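Local coordinates for MdbA protein (Corynebacterium diphtheriae, PDB 5C00) that acts as a thiol-disulfide oxidoreductase, probably forming disulfide bonds in exported proteins such as pilus components and toxin, at residues A8-K13 with D136-D141; K45-Y50 with I78-R83; A104-Q109 with D150-K155. All blocks are in the same frame, centred on the assembly; numbering follows the deposited sequence. Where two conformers were deposited one is given.

Interaction 1 (A8-K13 with D136-D141)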
loop_
_atom_site.group_PDB
_atom_site.type_symbol
_atom_site.label_atom_id
_atom_site.label_comp_id
_atom_site.label_asym_id
_atom_site.label_seq_id
_atom_site.Cartn_x
_atom_site.Cartn_y
_atom_site.Cartn_z
ATOM N N ALA A 8 -5.594 6.599 24.456
ATOM C CA ALA A 8 -4.652 6.926 23.397
ATOM C C ALA A 8 -3.538 5.886 23.441
ATOM O O ALA A 8 -3.065 5.565 24.498
ATOM C CB ALA A 8 -4.054 8.308 23.618
ATOM N N HIS A 9 -3.145 5.363 22.289
ATOM C CA HIS A 9 -2.075 4.379 22.177
ATOM C C HIS A 9 -0.826 4.921 21.484
ATOM O O HIS A 9 0.291 4.548 21.870
ATOM C CB HIS A 9 -2.614 3.192 21.370
ATOM C CG HIS A 9 -3.867 2.632 21.938
ATOM N ND1 HIS A 9 -3.854 1.757 22.996
ATOM C CD2 HIS A 9 -5.171 2.889 21.670
ATOM C CE1 HIS A 9 -5.097 1.476 23.342
ATOM N NE2 HIS A 9 -5.913 2.135 22.549
ATOM N N GLN A 10 -1.012 5.741 20.437
ATOM C CA GLN A 10 0.102 6.398 19.719
ATOM C C GLN A 10 -0.026 7.916 19.684
ATOM O O GLN A 10 -1.034 8.444 19.220
ATOM C CB GLN A 10 0.205 5.953 18.272
ATOM C CG GLN A 10 0.859 4.647 18.019
ATOM C CD GLN A 10 2.222 4.511 18.648
ATOM O OE1 GLN A 10 3.132 5.296 18.382
ATOM N NE2 GLN A 10 2.364 3.510 19.467
ATOM N N ALA A 11 1.022 8.607 20.135
ATOM C CA ALA A 11 1.008 10.071 20.237
ATOM C C ALA A 11 -0.162 10.513 21.130
ATOM O O ALA A 11 -0.338 9.941 22.206
ATOM C CB ALA A 11 0.996 10.728 18.846
ATOM N N ASN A 12 -0.937 11.500 20.700
ATOM C CA ASN A 12 -2.015 12.039 21.490
ATOM C C ASN A 12 -3.025 12.611 20.531
ATOM O O ASN A 12 -2.771 12.672 19.333
ATOM C CB ASN A 12 -1.491 13.148 22.411
ATOM C CG ASN A 12 -0.902 14.322 21.640
ATOM O OD1 ASN A 12 -1.614 15.037 20.930
ATOM N ND2 ASN A 12 0.406 14.546 21.807
ATOM N N LYS A 13 -4.145 13.093 21.047
ATOM C CA LYS A 13 -5.260 13.498 20.167
ATOM C C LYS A 13 -5.038 14.831 19.453
ATOM O O LYS A 13 -5.793 15.162 18.566
ATOM C CB LYS A 13 -6.586 13.546 20.952
ATOM C CG LYS A 13 -6.767 14.747 21.861
ATOM C CD LYS A 13 -8.205 14.840 22.423
ATOM C CE LYS A 13 -8.627 16.266 22.796
ATOM N NZ LYS A 13 -8.528 16.601 24.250
ATOM N N ASP A 136 -2.863 -3.434 16.878
ATOM C CA ASP A 136 -3.956 -2.877 16.098
ATOM C C ASP A 136 -4.440 -1.493 16.550
ATOM O O ASP A 136 -4.829 -0.681 15.723
ATOM C CB ASP A 136 -5.127 -3.858 16.082
ATOM C CG ASP A 136 -4.814 -5.156 15.259
ATOM O OD1 ASP A 136 -4.045 -5.099 14.256
ATOM O OD2 ASP A 136 -5.342 -6.234 15.651
ATOM N N ASN A 137 -4.380 -1.215 17.838
ATOM C CA ASN A 137 -4.859 0.076 18.325
ATOM C C ASN A 137 -3.868 1.172 17.963
ATOM O O ASN A 137 -4.257 2.328 17.873
ATOM C CB ASN A 137 -5.139 0.045 19.824
ATOM C CG ASN A 137 -6.452 -0.643 20.157
ATOM O OD1 ASN A 137 -7.518 -0.265 19.691
ATOM N ND2 ASN A 137 -6.373 -1.650 20.950
ATOM N N ASP A 138 -2.586 0.807 17.773
ATOM C CA ASP A 138 -1.589 1.764 17.327
ATOM C C ASP A 138 -1.823 2.100 15.883
ATOM O O ASP A 138 -1.850 3.276 15.502
ATOM C CB ASP A 138 -0.191 1.208 17.563
ATOM C CG ASP A 138 0.050 0.897 19.035
ATOM O OD1 ASP A 138 0.157 1.868 19.870
ATOM O OD2 ASP A 138 0.079 -0.294 19.392
ATOM N N PHE A 139 -2.003 1.086 15.040
ATOM C CA PHE A 139 -2.331 1.369 13.655
ATOM C C PHE A 139 -3.588 2.238 13.536
ATOM O O PHE A 139 -3.690 3.131 12.666
ATOM C CB PHE A 139 -2.481 0.070 12.881
ATOM C CG PHE A 139 -1.172 -0.638 12.661
ATOM C CD1 PHE A 139 -0.307 -0.201 11.676
ATOM C CD2 PHE A 139 -0.802 -1.726 13.422
ATOM C CE1 PHE A 139 0.911 -0.830 11.466
ATOM C CE2 PHE A 139 0.410 -2.376 13.214
ATOM C CZ PHE A 139 1.257 -1.939 12.219
ATOM N N ALA A 140 -4.573 1.973 14.374
ATOM C CA ALA A 140 -5.821 2.744 14.319
ATOM C C ALA A 140 -5.643 4.198 14.745
ATOM O O ALA A 140 -6.182 5.096 14.121
ATOM C CB ALA A 140 -6.880 2.080 15.174
ATOM N N ASP A 141 -4.877 4.427 15.801
ATOM C CA ASP A 141 -4.709 5.795 16.310
ATOM C C ASP A 141 -4.069 6.612 15.178
ATOM O O ASP A 141 -4.402 7.780 14.961
ATOM C CB ASP A 141 -3.807 5.846 17.527
ATOM C CG ASP A 141 -4.546 5.637 18.849
ATOM O OD1 ASP A 141 -5.702 5.148 18.885
ATOM O OD2 ASP A 141 -3.927 6.000 19.886
HETATM O O HOH W 1 -3.649 9.356 19.535
#
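The irregular chain around His9 and Gln10 runs past the first turns of helix 136-145, nearest where the CA atoms of Gln10 and Asp138 lie 5.5 Å apart. One carboxylate oxygen gathers two successive backbone amides: Asp141 OD2 accepts from His9 N at 2.6 Å and from Gln10 N at 3.0 Å, both N-H groups coming from the same face of the carboxylate, the first on the syn side and the second on the anti side. A water bound to Gln10 O adds a weak bond to the same oxygen. The other oxygen, Asp141 OD1, pairs with Arg157, which also donates to Asn137 OD1, so Arg157 of helix 150-158 ties the side chains of Asp141 and Asn137 together. Helix 136-145 belongs to the helical part of a DsbA-like thioredoxin fold, here met by the segment that leads into the fold from the N terminus. The His9 ring lies flat against Asn137, whose CB sits 3.4 Å from the ring centroid over one face, with ring and amide planes only 14° apart. Gln10 bends at chi2 (-53°), which brings its amide back to Asp138: NE2 donates to OD1 at 2.8 Å, almost straight, approaching from above the carboxylate plane.

Interaction 2 (K45-Y50 with I78-R83)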
loop_
_atom_site.group_PDB
_atom_site.type_symbol
_atom_site.label_atom_id
_atom_site.label_comp_id
_atom_site.label_asym_id
_atom_site.label_seq_id
_atom_site.Cartn_x
_atom_site.Cartn_y
_atom_site.Cartn_z
ATOM N N LYS A 45 -0.494 2.576 -19.004
ATOM C CA LYS A 45 0.125 1.290 -18.714
ATOM C C LYS A 45 -0.356 0.768 -17.366
ATOM O O LYS A 45 -0.501 1.553 -16.434
ATOM C CB LYS A 45 1.646 1.413 -18.782
ATOM C CG LYS A 45 2.122 1.786 -20.202
ATOM C CD LYS A 45 3.458 1.155 -20.561
ATOM C CE LYS A 45 3.618 0.937 -22.068
ATOM N NZ LYS A 45 3.154 2.110 -22.859
ATOM N N LYS A 46 -0.697 -0.523 -17.303
ATOM C CA LYS A 46 -1.160 -1.141 -16.068
ATOM C C LYS A 46 0.022 -1.676 -15.278
ATOM O O LYS A 46 0.797 -2.476 -15.778
ATOM C CB LYS A 46 -2.129 -2.270 -16.363
ATOM C CG LYS A 46 -3.449 -1.748 -16.895
ATOM C CD LYS A 46 -4.227 -2.825 -17.645
ATOM C CE LYS A 46 -5.199 -2.230 -18.662
ATOM N NZ LYS A 46 -5.465 -3.215 -19.744
ATOM N N ILE A 47 0.148 -1.265 -14.029
ATOM C CA ILE A 47 1.294 -1.648 -13.230
ATOM C C ILE A 47 0.779 -2.603 -12.194
ATOM O O ILE A 47 -0.271 -2.372 -11.619
ATOM C CB ILE A 47 1.925 -0.434 -12.561
ATOM C CG1 ILE A 47 2.181 0.682 -13.569
ATOM C CG2 ILE A 47 3.167 -0.817 -11.786
ATOM C CD1 ILE A 47 3.194 0.355 -14.630
ATOM N N ASP A 48 1.499 -3.684 -11.969
ATOM C CA ASP A 48 1.274 -4.502 -10.796
ATOM C C ASP A 48 2.483 -4.334 -9.919
ATOM O O ASP A 48 3.605 -4.628 -10.319
ATOM C CB ASP A 48 1.056 -5.960 -11.174
ATOM C CG ASP A 48 -0.229 -6.172 -11.957
ATOM O OD1 ASP A 48 -1.305 -5.914 -11.407
ATOM O OD2 ASP A 48 -0.146 -6.594 -13.139
ATOM N N PHE A 49 2.246 -3.740 -8.745
ATOM C CA PHE A 49 3.323 -3.398 -7.843
ATOM C C PHE A 49 3.077 -4.191 -6.580
ATOM O O PHE A 49 2.105 -3.971 -5.865
ATOM C CB PHE A 49 3.306 -1.895 -7.624
ATOM C CG PHE A 49 4.437 -1.350 -6.789
ATOM C CD1 PHE A 49 5.520 -2.119 -6.386
ATOM C CD2 PHE A 49 4.398 -0.010 -6.413
ATOM C CE1 PHE A 49 6.529 -1.574 -5.617
ATOM C CE2 PHE A 49 5.405 0.541 -5.642
ATOM C CZ PHE A 49 6.473 -0.243 -5.243
ATOM N N TYR A 50 3.984 -5.113 -6.309
ATOM C CA TYR A 50 3.879 -6.030 -5.171
ATOM C C TYR A 50 4.753 -5.518 -4.037
ATOM O O TYR A 50 5.929 -5.240 -4.245
ATOM C CB TYR A 50 4.294 -7.427 -5.558
ATOM C CG TYR A 50 3.408 -8.098 -6.594
ATOM C CD1 TYR A 50 3.598 -7.873 -7.953
ATOM C CD2 TYR A 50 2.384 -8.980 -6.203
ATOM C CE1 TYR A 50 2.783 -8.476 -8.913
ATOM C CE2 TYR A 50 1.585 -9.609 -7.149
ATOM C CZ TYR A 50 1.774 -9.328 -8.492
ATOM O OH TYR A 50 1.008 -10.005 -9.413
ATOM N N ILE A 78 -0.096 6.035 -16.055
ATOM C CA ILE A 78 -0.138 4.701 -15.491
ATOM C C ILE A 78 -1.307 4.527 -14.551
ATOM O O ILE A 78 -1.781 5.504 -13.975
ATOM C CB ILE A 78 1.158 4.376 -14.739
ATOM C CG1 ILE A 78 1.407 5.288 -13.549
ATOM C CG2 ILE A 78 2.310 4.496 -15.702
ATOM C CD1 ILE A 78 2.617 4.870 -12.754
ATOM N N VAL A 79 -1.778 3.295 -14.459
ATOM C CA VAL A 79 -2.726 2.874 -13.442
ATOM C C VAL A 79 -2.016 1.853 -12.575
ATOM O O VAL A 79 -1.498 0.888 -13.095
ATOM C CB VAL A 79 -3.974 2.296 -14.098
ATOM C CG1 VAL A 79 -4.902 1.678 -13.063
ATOM C CG2 VAL A 79 -4.685 3.433 -14.822
ATOM N N VAL A 80 -1.913 2.109 -11.271
ATOM C CA VAL A 80 -1.120 1.244 -10.397
ATOM C C VAL A 80 -1.949 0.313 -9.530
ATOM O O VAL A 80 -2.765 0.740 -8.689
ATOM C CB VAL A 80 -0.137 2.044 -9.497
ATOM C CG1 VAL A 80 0.683 1.061 -8.675
ATOM C CG2 VAL A 80 0.802 2.871 -10.360
ATOM N N ASN A 81 -1.776 -0.968 -9.773
ATOM C CA ASN A 81 -2.368 -1.944 -8.916
ATOM C C ASN A 81 -1.401 -2.313 -7.802
ATOM O O ASN A 81 -0.480 -3.087 -8.025
ATOM C CB ASN A 81 -2.751 -3.188 -9.704
ATOM C CG ASN A 81 -3.680 -2.861 -10.842
ATOM O OD1 ASN A 81 -4.873 -2.759 -10.654
ATOM N ND2 ASN A 81 -3.126 -2.659 -12.017
ATOM N N LEU A 82 -1.683 -1.819 -6.597
ATOM C CA LEU A 82 -0.907 -2.133 -5.433
ATOM C C LEU A 82 -1.412 -3.474 -4.900
ATOM O O LEU A 82 -2.596 -3.600 -4.514
ATOM C CB LEU A 82 -1.011 -1.060 -4.349
ATOM C CG LEU A 82 -0.410 0.297 -4.699
ATOM C CD1 LEU A 82 -0.826 1.278 -3.627
ATOM C CD2 LEU A 82 1.093 0.215 -4.809
ATOM N N ARG A 83 -0.548 -4.479 -5.010
ATOM C CA ARG A 83 -0.838 -5.861 -4.654
ATOM C C ARG A 83 -0.040 -6.199 -3.411
ATOM O O ARG A 83 1.171 -6.521 -3.474
ATOM C CB ARG A 83 -0.511 -6.767 -5.824
ATOM C CG ARG A 83 -1.460 -6.520 -7.022
ATOM C CD ARG A 83 -1.405 -7.616 -8.098
ATOM N NE ARG A 83 -2.428 -7.336 -9.093
ATOM C CZ ARG A 83 -3.723 -7.597 -8.941
ATOM N NH1 ARG A 83 -4.180 -8.186 -7.859
ATOM N NH2 ARG A 83 -4.582 -7.229 -9.881
HETATM O O HOH W 2 -3.509 -6.533 -12.480
#
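Arg83 runs alongside Tyr50 in the same direction, with the arginine's aliphatic portion laid over one face of the ring. Arg83 CB makes a CH-pi contact 4.0 Å from the Tyr50 ring centroid, and farther out Arg83 CD comes to 3.6 Å from Tyr50 CZ. The extended chain from CG to NE carries the guanidinium past the ring to Asp48, which projects from the same face of the sheet. Arg83 NE donates to Asp48 OD1 at 2.9 Å in a salt bridge that lies in the guanidinium plane yet meets the carboxylate from above, the two planes being 47° apart. A water linking Asp48 OD1 to Arg83 NH2 closes a second path between the charges, while NH1 also donates to Asn172 and NH2 forms a salt bridge with Asp30.

The strands 45-52 and 78-85 are neighbours in the central sheet and the two strands of a beta-alpha-beta unit closed over helix 56-74, the thioredoxin-fold element that carries the CxxC pattern at its helix start. They run parallel and in step from Lys45 opposite Ile78 to Tyr50 opposite Arg83, their segment axes 22° apart.

Asn81 supplements this backbone pairing. With CG beside its backbone N (chi1 -57°), its ND2 turns back to Ile47 O at 2.9 Å, and that carbonyl receives Asn81 N from the opposite face of its plane. On the other side of the sheet the contacts are apolar: Ile47 CG1 reaches Ile78 CB at 4.0 Å as well as Val80 CG2, and Phe49 runs beside Leu82, their CD2 atoms 3.7 Å apart. Val188 of the next strand touches both Ile47 and Phe49.

Interaction 3 (A104-Q109 with D150-K155)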
loop_
_atom_site.group_PDB
_atom_site.type_symbol
_atom_site.label_atom_id
_atom_site.label_comp_id
_atom_site.label_asym_id
_atom_site.label_seq_id
_atom_site.Cartn_x
_atom_site.Cartn_y
_atom_site.Cartn_z
ATOM N N ALA A 104 -4.152 -0.421 6.381
ATOM C CA ALA A 104 -4.084 0.374 5.177
ATOM C C ALA A 104 -5.254 0.027 4.263
ATOM O O ALA A 104 -5.841 0.943 3.670
ATOM C CB ALA A 104 -2.752 0.185 4.470
ATOM N N LEU A 105 -5.579 -1.267 4.138
ATOM C CA LEU A 105 -6.776 -1.671 3.368
ATOM C C LEU A 105 -8.056 -1.059 3.864
ATOM O O LEU A 105 -8.858 -0.594 3.037
ATOM C CB LEU A 105 -6.934 -3.183 3.279
ATOM C CG LEU A 105 -8.124 -3.698 2.426
ATOM C CD1 LEU A 105 -8.008 -3.293 0.952
ATOM C CD2 LEU A 105 -8.079 -5.215 2.540
ATOM N N ALA A 106 -8.265 -1.046 5.190
ATOM C CA ALA A 106 -9.454 -0.411 5.778
ATOM C C ALA A 106 -9.581 1.052 5.341
ATOM O O ALA A 106 -10.667 1.545 5.072
ATOM C CB ALA A 106 -9.454 -0.551 7.298
ATOM N N VAL A 107 -8.479 1.794 5.319
ATOM C CA VAL A 107 -8.504 3.153 4.821
ATOM C C VAL A 107 -8.843 3.231 3.339
ATOM O O VAL A 107 -9.680 4.013 2.951
ATOM C CB VAL A 107 -7.136 3.849 5.085
ATOM C CG1 VAL A 107 -7.247 5.332 4.720
ATOM C CG2 VAL A 107 -6.714 3.714 6.545
ATOM N N ALA A 108 -8.215 2.421 2.507
ATOM C CA ALA A 108 -8.525 2.420 1.084
ATOM C C ALA A 108 -9.998 2.074 0.774
ATOM O O ALA A 108 -10.617 2.690 -0.082
ATOM C CB ALA A 108 -7.650 1.448 0.368
ATOM N N GLN A 109 -10.527 1.123 1.519
ATOM C CA GLN A 109 -11.926 0.704 1.386
ATOM C C GLN A 109 -12.902 1.867 1.611
ATOM O O GLN A 109 -14.029 1.896 1.059
ATOM C CB GLN A 109 -12.182 -0.447 2.394
ATOM C CG GLN A 109 -13.646 -0.773 2.670
ATOM C CD GLN A 109 -14.349 -1.306 1.430
ATOM O OE1 GLN A 109 -13.693 -1.679 0.450
ATOM N NE2 GLN A 109 -15.684 -1.315 1.448
ATOM N N ASP A 150 -14.021 7.900 11.853
ATOM C CA ASP A 150 -14.344 7.092 13.062
ATOM C C ASP A 150 -14.717 5.657 12.751
ATOM O O ASP A 150 -14.334 4.738 13.484
ATOM C CB ASP A 150 -15.477 7.739 13.882
ATOM C CG ASP A 150 -15.011 8.910 14.704
ATOM O OD1 ASP A 150 -13.862 9.358 14.595
ATOM O OD2 ASP A 150 -15.831 9.450 15.453
ATOM N N GLU A 151 -15.420 5.457 11.643
ATOM C CA GLU A 151 -15.798 4.148 11.151
ATOM C C GLU A 151 -14.578 3.306 10.778
ATOM O O GLU A 151 -14.479 2.158 11.148
ATOM C CB GLU A 151 -16.683 4.297 9.912
ATOM C CG GLU A 151 -17.342 3.005 9.456
ATOM C CD GLU A 151 -16.819 2.475 8.130
ATOM O OE1 GLU A 151 -16.328 3.281 7.297
ATOM O OE2 GLU A 151 -16.921 1.236 7.926
ATOM N N VAL A 152 -13.675 3.903 10.015
ATOM C CA VAL A 152 -12.459 3.238 9.598
ATOM C C VAL A 152 -11.594 2.911 10.821
ATOM O O VAL A 152 -11.047 1.788 10.942
ATOM C CB VAL A 152 -11.656 4.082 8.587
ATOM C CG1 VAL A 152 -10.287 3.512 8.333
ATOM C CG2 VAL A 152 -12.403 4.131 7.284
ATOM N N THR A 153 -11.465 3.881 11.709
ATOM C CA THR A 153 -10.615 3.746 12.878
ATOM C C THR A 153 -11.066 2.568 13.763
ATOM O O THR A 153 -10.271 1.710 14.165
ATOM C CB THR A 153 -10.582 5.054 13.677
ATOM O OG1 THR A 153 -10.096 6.117 12.847
ATOM C CG2 THR A 153 -9.650 4.908 14.876
ATOM N N GLN A 154 -12.361 2.488 14.037
ATOM C CA GLN A 154 -12.890 1.377 14.818
ATOM C C GLN A 154 -12.732 0.043 14.094
ATOM O O GLN A 154 -12.399 -0.947 14.689
ATOM C CB GLN A 154 -14.339 1.644 15.219
ATOM C CG GLN A 154 -14.885 0.634 16.244
ATOM C CD GLN A 154 -14.127 0.621 17.572
ATOM O OE1 GLN A 154 -13.642 1.647 18.065
ATOM N NE2 GLN A 154 -14.052 -0.539 18.170
ATOM N N LYS A 155 -12.928 0.026 12.786
ATOM C CA LYS A 155 -12.680 -1.159 12.001
ATOM C C LYS A 155 -11.225 -1.649 12.165
ATOM O O LYS A 155 -10.974 -2.837 12.319
ATOM C CB LYS A 155 -12.982 -0.842 10.546
ATOM C CG LYS A 155 -12.605 -1.909 9.549
ATOM C CD LYS A 155 -13.041 -1.505 8.157
ATOM C CE LYS A 155 -14.490 -1.041 8.103
ATOM N NZ LYS A 155 -15.001 -1.199 6.726
HETATM O O HOH W 3 -13.121 0.777 5.836
#
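Apolar contact between helices 96-109 and 150-158 is made chiefly by Val152, which faces Ala106 and Val107 across two nearly antiparallel segments (154°) whose axes come within 9.3 Å. Val152 CG1 meets Val107 CG2 at 4.0 Å, the two side chains crossing at about a right angle, and it also rests against the backbone N of Val107. Its other methyl, CG2, lies 3.8 Å from Ala106 O. Ala106 CB touches both Val152 CG1 and the aliphatic part of Lys155, whose CD approaches to 3.8 Å.

Polar contact between the segments passes through water, for no direct hydrogen bond joins them. In the conformer given, Lys155 leaves its helix with CG anti to N (chi1 172°) and bends at chi3, which folds the ammonium end toward a water 2.9 Å from NZ. That water in turn donates to Ala106 O at 2.7 Å.

The lysine can thus serve both chemistries, its methylenes lying against alanine and its charge meeting water. Within the helical part of this DsbA-like fold, the interface consequently combines a small apolar contact at Val152 with a water that, in this conformer, can link the ammonium group to a helix carbonyl.

In the fold
From the N terminus, residues 8-13 start interaction 1, which closes only when helix 136-145 arrives, some 120 residues later. Interaction 2 is nested within that long loop: strand 45-52 leads through helix 56-74 to strand 78-85, joining two neighbouring strands of the central sheet. Interaction 3 opens next, on helix 96-109, and closes on helix 150-158 beyond 136-141, so it crosses interaction 1 and follows interaction 2 in series. Interactions 1 and 3 touch where Ala140 meets Thr153, on consecutive helices, and their centres are about 14 Å apart. Interaction 2 lies on the opposite side of the chain's centre, its centre about 30 Å from that of interaction 1.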